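Local coordinates for protein CalU16 (Micromonospora echinospora, PDB 4FPW) that probably confers resistance to the enediyne calicheamicin by self-sacrifice, as a member of the AHA1 family with a Bet v 1-like fold, at residues 4-10 with 22-28; 62-66 with 83-87. One frame throughout, in Å; residues are numbered along the deposited sequence.

In the fold
Both contacts belong to one antiparallel sheet, on opposite sides of the chain's centre, with about 21 Å between their centres and about 11 Å between nearest atoms. Contact 1 ties outer strand 7-15 to its hairpin partner 20-29 through backbone hydrogen bonds, with a salt bridge beside Ala9 and Ile24 on one face and Leu10 against Ile23 on the other. Contact 2 joins 62-65 and 81-86, strands that are not neighbours: 70-77 runs between them, no hydrogen bond crosses, and aromatic and aliphatic side chains do most of the work. Neither is wholly core. Contact 1 mixes buried residues of 22-28 with an exposed end near Gln4, while contact 2 is smaller and lies near the surface, with Phe63 the one buried residue among those that touch.

Contact 1: residues 4-10 with 22-28; sequences QATERAL and SIIIRQR
Glu7 OE1 lies near the edge of the Arg26 guanidinium, somewhat out of its plane, and Ile24 CG2 sits off-centre over one face. NH1 of Arg26 donates to Glu7 OE1 at 2.8 Å in a bent salt bridge (138° at the hydrogen); it meets the oxygen from above the carboxylate plane, and the two flat groups stand nearly perpendicular, 82° apart. Glu7 has CG anti to its own N (chi1 179°), Arg26 CG lies anti to its carbonyl carbon, and from these starts the extended chains bring their charged ends together on the face of Ala9 and Ile24. Beneath them run two hydrogen-bonded antiparallel pairs: Glu7 N reaches Arg26 O at 3.0 Å and Arg26 N returns to Glu7 O; two residues on, Ala9 N bonds Ile24 O at 2.8 Å and Ile24 N answers to Ala9 O. Thr6 and Gln27 run side by side, and Leu10 CD2 crosses to Ile23 CD1 at 3.9 Å on the face shared with Arg8 and Ile25. This is the antiparallel hairpin of strands 7-15 and 20-29. Strand 106-115 flanks 20-29 on its other edge, while helices 118-138 and 161-177 cover the face of Ile23 and Ile25, where Arg8 makes a salt bridge with Glu129.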
ATOM      1  N   GLN A   4      10.870  -3.602   9.977  1.00 72.84           N
ATOM      2  CA  GLN A   4      11.858  -3.247  11.051  1.00 73.41           C
ATOM      3  C   GLN A   4      11.435  -1.998  11.828  1.00 72.90           C
ATOM      4  O   GLN A   4      11.427  -2.014  13.068  1.00 80.86           O
ATOM      5  CB  GLN A   4      13.267  -3.041  10.469  1.00 74.12           C
ATOM      6  CG  GLN A   4      14.304  -2.564  11.485  1.00 77.18           C
ATOM      7  CD  GLN A   4      15.518  -1.902  10.846  1.00 80.28           C
ATOM      8  OE1 GLN A   4      15.887  -0.784  11.212  1.00 83.04           O
ATOM      9  NE2 GLN A   4      16.152  -2.591   9.895  1.00 78.54           N
ATOM     10  N   ALA A   5      11.129  -0.922  11.100  1.00 65.32           N
ATOM     11  CA  ALA A   5      10.767   0.373  11.694  1.00 62.24           C
ATOM     12  C   ALA A   5      10.304   1.349  10.608  1.00 58.47           C
ATOM     13  O   ALA A   5      11.050   1.611   9.657  1.00 58.47           O
ATOM     14  CB  ALA A   5      11.954   0.967  12.448  1.00 64.07           C
ATOM     15  N   THR A   6       9.100   1.911  10.771  1.00 54.60           N
ATOM     16  CA  THR A   6       8.440   2.673   9.692  1.00 51.95           C
ATOM     17  C   THR A   6       8.467   4.212   9.866  1.00 51.48           C
ATOM     18  O   THR A   6       8.279   4.747  10.972  1.00 48.73           O
ATOM     19  CB  THR A   6       6.967   2.238   9.424  1.00 50.00           C
ATOM     20  OG1 THR A   6       6.079   3.355   9.584  1.00 49.00           O
ATOM     21  CG2 THR A   6       6.515   1.071  10.312  1.00 49.71           C
ATOM     22  N   GLU A   7       8.691   4.879   8.730  1.00 50.66           N
ATOM     23  CA  GLU A   7       8.658   6.325   8.588  1.00 49.57           C
ATOM     24  C   GLU A   7       7.479   6.656   7.694  1.00 48.18           C
ATOM     25  O   GLU A   7       7.426   6.225   6.531  1.00 48.01           O
ATOM     26  CB  GLU A   7       9.942   6.819   7.914  1.00 50.74           C
ATOM     27  CG  GLU A   7      10.017   8.324   7.692  1.00 51.72           C
ATOM     28  CD  GLU A   7      11.295   8.735   6.976  1.00 54.34           C
ATOM     29  OE1 GLU A   7      11.370   8.535   5.746  1.00 53.04           O
ATOM     30  OE2 GLU A   7      12.234   9.255   7.636  1.00 56.47           O
ATOM     31  N   ARG A   8       6.542   7.419   8.242  1.00 47.20           N
ATOM     32  CA  ARG A   8       5.376   7.874   7.519  1.00 44.98           C
ATOM     33  C   ARG A   8       5.633   9.234   6.923  1.00 45.40           C
ATOM     34  O   ARG A   8       6.395  10.031   7.473  1.00 43.74           O
ATOM     35  CB  ARG A   8       4.192   8.008   8.461  1.00 44.45           C
ATOM     36  CG  ARG A   8       3.731   6.714   9.095  1.00 42.87           C
ATOM     37  CD  ARG A   8       2.623   6.993  10.100  1.00 42.27           C
ATOM     38  NE  ARG A   8       2.567   5.919  11.080  1.00 43.44           N
ATOM     39  CZ  ARG A   8       2.960   6.011  12.348  1.00 44.18           C
ATOM     40  NH1 ARG A   8       3.409   7.150  12.847  1.00 44.39           N
ATOM     41  NH2 ARG A   8       2.875   4.947  13.135  1.00 45.25           N
ATOM     42  N   ALA A   9       4.939   9.514   5.819  1.00 45.51           N
ATOM     43  CA  ALA A   9       5.044  10.806   5.152  1.00 45.62           C
ATOM     44  C   ALA A   9       3.841  11.113   4.236  1.00 46.47           C
ATOM     45  O   ALA A   9       2.906  10.305   4.080  1.00 44.01           O
ATOM     46  CB  ALA A   9       6.344  10.879   4.375  1.00 45.89           C
ATOM     47  N   LEU A  10       3.887  12.313   3.660  1.00 47.70           N
ATOM     48  CA  LEU A  10       2.859  12.822   2.782  1.00 46.80           C
ATOM     49  C   LEU A  10       3.493  13.300   1.498  1.00 46.96           C
ATOM     50  O   LEU A  10       4.508  13.976   1.520  1.00 48.22           O
ATOM     51  CB  LEU A  10       2.099  13.966   3.454  1.00 46.87           C
ATOM     52  CG  LEU A  10       1.372  13.542   4.735  1.00 46.70           C
ATOM     53  CD1 LEU A  10       0.730  14.756   5.393  1.00 48.26           C
ATOM     54  CD2 LEU A  10       0.324  12.477   4.449  1.00 45.22           C
ATOM     55  N   SER A  22      -0.983  12.410  -0.622  1.00 47.40           N
ATOM     56  CA  SER A  22      -0.759  10.972  -0.437  1.00 45.93           C
ATOM     57  C   SER A  22      -0.099  10.558   0.879  1.00 47.07           C
ATOM     58  O   SER A  22       0.621  11.326   1.536  1.00 46.85           O
ATOM     59  CB  SER A  22       0.058  10.394  -1.601  1.00 45.50           C
ATOM     60  OG  SER A  22       1.303  11.052  -1.735  1.00 46.69           O
ATOM     61  N   ILE A  23      -0.385   9.307   1.218  1.00 46.69           N
ATOM     62  CA  ILE A  23       0.236   8.548   2.280  1.00 44.75           C
ATOM     63  C   ILE A  23       1.484   7.928   1.708  1.00 46.70           C
ATOM     64  O   ILE A  23       1.459   7.417   0.585  1.00 47.65           O
ATOM     65  CB  ILE A  23      -0.732   7.435   2.744  1.00 44.61           C
ATOM     66  CG1 ILE A  23      -1.398   7.832   4.063  1.00 45.59           C
ATOM     67  CG2 ILE A  23      -0.051   6.073   2.881  1.00 44.47           C
ATOM     68  CD1 ILE A  23      -1.872   9.270   4.127  1.00 46.46           C
ATOM     69  N   ILE A  24       2.574   7.973   2.474  1.00 46.76           N
ATOM     70  CA  ILE A  24       3.816   7.325   2.070  1.00 46.57           C
ATOM     71  C   ILE A  24       4.395   6.577   3.262  1.00 46.46           C
ATOM     72  O   ILE A  24       4.688   7.178   4.294  1.00 48.93           O
ATOM     73  CB  ILE A  24       4.835   8.342   1.524  1.00 47.17           C
ATOM     74  CG1 ILE A  24       4.382   8.872   0.158  1.00 47.58           C
ATOM     75  CG2 ILE A  24       6.201   7.693   1.360  1.00 48.05           C
ATOM     76  CD1 ILE A  24       5.102  10.130  -0.292  1.00 47.73           C
ATOM     77  N   ILE A  25       4.557   5.268   3.101  1.00 44.68           N
ATOM     78  CA  ILE A  25       5.011   4.400   4.155  1.00 44.34           C
ATOM     79  C   ILE A  25       6.326   3.816   3.710  1.00 47.50           C
ATOM     80  O   ILE A  25       6.416   3.287   2.598  1.00 46.81           O
ATOM     81  CB  ILE A  25       3.998   3.289   4.413  1.00 43.06           C
ATOM     82  CG1 ILE A  25       2.806   3.862   5.171  1.00 42.39           C
ATOM     83  CG2 ILE A  25       4.610   2.134   5.205  1.00 43.32           C
ATOM     84  CD1 ILE A  25       1.588   2.970   5.107  1.00 43.35           C
ATOM     85  N   ARG A  26       7.336   3.933   4.578  1.00 49.04           N
ATOM     86  CA  ARG A  26       8.669   3.434   4.297  1.00 50.71           C
ATOM     87  C   ARG A  26       9.068   2.467   5.383  1.00 51.38           C
ATOM     88  O   ARG A  26       8.994   2.783   6.577  1.00 52.60           O
ATOM     89  CB  ARG A  26       9.687   4.571   4.246  1.00 54.28           C
ATOM     90  CG  ARG A  26       9.281   5.755   3.366  1.00 55.64           C
ATOM     91  CD  ARG A  26      10.480   6.649   3.096  1.00 56.98           C
ATOM     92  NE  ARG A  26      10.195   7.673   2.091  1.00 58.58           N
ATOM     93  CZ  ARG A  26       9.867   8.943   2.338  1.00 59.71           C
ATOM     94  NH1 ARG A  26       9.763   9.422   3.581  1.00 61.34           N
ATOM     95  NH2 ARG A  26       9.644   9.757   1.313  1.00 59.84           N
ATOM     96  N   GLN A  27       9.488   1.288   4.951  1.00 49.95           N
ATOM     97  CA  GLN A  27       9.872   0.215   5.828  1.00 49.21           C
ATOM     98  C   GLN A  27      10.998  -0.532   5.175  1.00 50.92           C
ATOM     99  O   GLN A  27      10.996  -0.750   3.953  1.00 48.87           O
ATOM    100  CB  GLN A  27       8.728  -0.747   6.026  1.00 49.46           C
ATOM    101  CG  GLN A  27       7.497  -0.134   6.665  1.00 49.69           C
ATOM    102  CD  GLN A  27       6.459  -1.184   6.959  1.00 50.94           C
ATOM    103  OE1 GLN A  27       6.051  -1.920   6.063  1.00 51.63           O
ATOM    104  NE2 GLN A  27       6.020  -1.264   8.213  1.00 51.23           N
ATOM    105  N   ARG A  28      11.962  -0.929   5.996  1.00 52.64           N
ATOM    106  CA  ARG A  28      13.110  -1.624   5.503  1.00 53.94           C
ATOM    107  C   ARG A  28      12.938  -3.079   5.876  1.00 54.30           C
ATOM    108  O   ARG A  28      12.491  -3.387   6.984  1.00 54.46           O
ATOM    109  CB  ARG A  28      14.373  -1.041   6.118  1.00 57.13           C
ATOM    110  CG  ARG A  28      15.528  -1.045   5.144  1.00 60.58           C
ATOM    111  CD  ARG A  28      16.863  -1.065   5.848  1.00 64.57           C
ATOM    112  NE  ARG A  28      17.775  -1.981   5.184  1.00 66.92           N
ATOM    113  CZ  ARG A  28      18.969  -2.310   5.656  1.00 72.50           C
ATOM    114  NH1 ARG A  28      19.401  -1.788   6.805  1.00 74.89           N
ATOM    115  NH2 ARG A  28      19.737  -3.171   4.980  1.00 73.09           N
TER
HETATM  116  O   HOH W   1      11.973   2.603   7.312  1.00 49.83           O

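Contact 2: residues 62-66 with 83-87; sequences NFALQ and TISWV
Ile84 opens the contact: its CD1 sits 3.5 Å from Phe63 CZ, reaching the far end of the phenyl ring obliquely, the two side chains crossing at about a right angle. CG1 of Ile84 is wedged between its backbone N and carbonyl carbon (chi1 57°), and from there CD1 touches both CZ and CE2 of Phe63 and also lies at the edge of the Trp86 ring. Ser85 contributes its backbone: the carbonyl O approaches the ring edge in its plane, 3.2 Å from Phe63 CE2, while Ser85 OG is hydrogen-bonded to the backbone N of Asp72 on the intervening strand. Trp86 follows, with CG anti to the backbone N (chi1 -166°), which carries the indole back toward 62-66. Its six-membered ring meets Phe63 obliquely, planes at 36° and centroids 5.7 Å apart, with CE3 of Trp86 3.7 Å from Phe63 CZ. Farther along the indole, CH2 receives Leu65 CD1 at 3.9 Å. Pro53 touches Phe63 and Leu65, while Trp86 also meets Trp128 of helix 118-138. Side chains, with one carbonyl, thus bridge two strands separated by 70-77, on the sheet face turned to that helix, consistent with the helix-grip fold of the Bet v 1-like clan.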
ATOM      1  N   ASN A  62      -6.167  -6.434 -14.472  1.00 49.43           N
ATOM      2  CA  ASN A  62      -6.968  -5.927 -13.368  1.00 49.64           C
ATOM      3  C   ASN A  62      -7.107  -6.898 -12.216  1.00 49.97           C
ATOM      4  O   ASN A  62      -6.878  -8.103 -12.369  1.00 50.09           O
ATOM      5  CB  ASN A  62      -8.352  -5.505 -13.867  1.00 51.50           C
ATOM      6  CG  ASN A  62      -9.305  -6.666 -13.978  1.00 53.61           C
ATOM      7  OD1 ASN A  62      -9.084  -7.606 -14.757  1.00 54.80           O
ATOM      8  ND2 ASN A  62     -10.379  -6.620 -13.192  1.00 54.94           N
ATOM      9  N   PHE A  63      -7.507  -6.344 -11.072  1.00 49.69           N
ATOM     10  CA  PHE A  63      -7.510  -7.059  -9.796  1.00 51.14           C
ATOM     11  C   PHE A  63      -8.777  -6.760  -8.993  1.00 53.83           C
ATOM     12  O   PHE A  63      -9.284  -5.636  -9.027  1.00 54.81           O
ATOM     13  CB  PHE A  63      -6.293  -6.643  -8.953  1.00 47.92           C
ATOM     14  CG  PHE A  63      -6.469  -5.334  -8.240  1.00 44.99           C
ATOM     15  CD1 PHE A  63      -6.929  -5.294  -6.933  1.00 44.44           C
ATOM     16  CD2 PHE A  63      -6.186  -4.143  -8.875  1.00 44.00           C
ATOM     17  CE1 PHE A  63      -7.103  -4.093  -6.264  1.00 43.00           C
ATOM     18  CE2 PHE A  63      -6.363  -2.934  -8.220  1.00 43.17           C
ATOM     19  CZ  PHE A  63      -6.826  -2.903  -6.909  1.00 42.73           C
ATOM     20  N   ALA A  64      -9.264  -7.769  -8.268  1.00 55.58           N
ATOM     21  CA  ALA A  64     -10.261  -7.581  -7.209  1.00 55.75           C
ATOM     22  C   ALA A  64      -9.821  -8.353  -6.001  1.00 55.64           C
ATOM     23  O   ALA A  64      -9.267  -9.438  -6.125  1.00 56.67           O
ATOM     24  CB  ALA A  64     -11.634  -8.060  -7.644  1.00 58.42           C
ATOM     25  N   LEU A  65     -10.076  -7.774  -4.835  1.00 56.34           N
ATOM     26  CA  LEU A  65      -9.764  -8.384  -3.565  1.00 57.70           C
ATOM     27  C   LEU A  65     -11.107  -8.678  -2.899  1.00 61.14           C
ATOM     28  O   LEU A  65     -12.051  -7.888  -2.990  1.00 62.07           O
ATOM     29  CB  LEU A  65      -8.892  -7.433  -2.744  1.00 57.05           C
ATOM     30  CG  LEU A  65      -7.796  -6.811  -3.640  1.00 56.40           C
ATOM     31  CD1 LEU A  65      -7.162  -5.587  -3.011  1.00 55.69           C
ATOM     32  CD2 LEU A  65      -6.728  -7.826  -3.992  1.00 55.53           C
ATOM     33  N   GLN A  66     -11.194  -9.835  -2.261  1.00 61.44           N
ATOM     34  CA  GLN A  66     -12.441 -10.307  -1.705  1.00 63.95           C
ATOM     35  C   GLN A  66     -12.971  -9.432  -0.570  1.00 66.71           C
ATOM     36  O   GLN A  66     -12.759  -9.725   0.617  1.00 72.35           O
ATOM     37  CB  GLN A  66     -12.251 -11.732  -1.198  1.00 66.05           C
ATOM     38  CG  GLN A  66     -13.543 -12.406  -0.772  1.00 68.66           C
ATOM     39  CD  GLN A  66     -14.478 -12.661  -1.948  1.00 71.18           C
ATOM     40  OE1 GLN A  66     -14.033 -12.932  -3.077  1.00 70.35           O
ATOM     41  NE2 GLN A  66     -15.782 -12.595  -1.690  1.00 71.92           N
ATOM     42  N   THR A  83       2.184   0.065  -9.899  1.00 44.92           N
ATOM     43  CA  THR A  83       1.110   1.036  -9.745  1.00 43.64           C
ATOM     44  C   THR A  83      -0.221   0.408 -10.178  1.00 44.08           C
ATOM     45  O   THR A  83      -0.305  -0.315 -11.173  1.00 43.79           O
ATOM     46  CB  THR A  83       1.357   2.318 -10.554  1.00 44.17           C
ATOM     47  OG1 THR A  83       2.711   2.743 -10.381  1.00 44.24           O
ATOM     48  CG2 THR A  83       0.396   3.441 -10.106  1.00 44.24           C
ATOM     49  N   ILE A  84      -1.255   0.699  -9.408  1.00 42.89           N
ATOM     50  CA  ILE A  84      -2.571   0.186  -9.654  1.00 43.73           C
ATOM     51  C   ILE A  84      -3.600   1.240  -9.271  1.00 43.95           C
ATOM     52  O   ILE A  84      -3.326   2.088  -8.404  1.00 43.36           O
ATOM     53  CB  ILE A  84      -2.848  -1.078  -8.826  1.00 43.63           C
ATOM     54  CG1 ILE A  84      -2.655  -0.821  -7.321  1.00 43.03           C
ATOM     55  CG2 ILE A  84      -1.963  -2.206  -9.287  1.00 43.03           C
ATOM     56  CD1 ILE A  84      -3.557  -1.677  -6.465  1.00 42.85           C
ATOM     57  N   SER A  85      -4.766   1.186  -9.915  1.00 42.78           N
ATOM     58  CA  SER A  85      -5.893   2.053  -9.548  1.00 42.77           C
ATOM     59  C   SER A  85      -6.587   1.391  -8.391  1.00 41.25           C
ATOM     60  O   SER A  85      -6.328   0.239  -8.090  1.00 40.45           O
ATOM     61  CB  SER A  85      -6.898   2.244 -10.709  1.00 44.72           C
ATOM     62  OG  SER A  85      -7.659   1.063 -10.960  1.00 45.36           O
ATOM     63  N   TRP A  86      -7.484   2.116  -7.752  1.00 41.73           N
ATOM     64  CA  TRP A  86      -8.061   1.648  -6.514  1.00 42.86           C
ATOM     65  C   TRP A  86      -9.502   2.163  -6.395  1.00 45.15           C
ATOM     66  O   TRP A  86      -9.734   3.326  -6.021  1.00 44.40           O
ATOM     67  CB  TRP A  86      -7.190   2.131  -5.357  1.00 42.20           C
ATOM     68  CG  TRP A  86      -7.473   1.473  -4.077  1.00 41.03           C
ATOM     69  CD1 TRP A  86      -8.339   1.892  -3.115  1.00 42.39           C
ATOM     70  CD2 TRP A  86      -6.889   0.263  -3.599  1.00 41.74           C
ATOM     71  NE1 TRP A  86      -8.350   1.003  -2.064  1.00 42.45           N
ATOM     72  CE2 TRP A  86      -7.459  -0.003  -2.335  1.00 41.90           C
ATOM     73  CE3 TRP A  86      -5.937  -0.629  -4.122  1.00 41.69           C
ATOM     74  CZ2 TRP A  86      -7.109  -1.113  -1.582  1.00 42.28           C
ATOM     75  CZ3 TRP A  86      -5.574  -1.722  -3.369  1.00 42.53           C
ATOM     76  CH2 TRP A  86      -6.157  -1.958  -2.104  1.00 43.33           C
ATOM     77  N   VAL A  87     -10.466   1.296  -6.732  1.00 46.45           N
ATOM     78  CA  VAL A  87     -11.878   1.696  -6.727  1.00 47.85           C
ATOM     79  C   VAL A  87     -12.633   1.054  -5.551  1.00 49.13           C
ATOM     80  O   VAL A  87     -12.486  -0.143  -5.297  1.00 47.08           O
ATOM     81  CB  VAL A  87     -12.590   1.519  -8.113  1.00 49.01           C
ATOM     82  CG1 VAL A  87     -11.748   0.761  -9.140  1.00 48.82           C
ATOM     83  CG2 VAL A  87     -13.982   0.906  -7.965  1.00 49.85           C
TER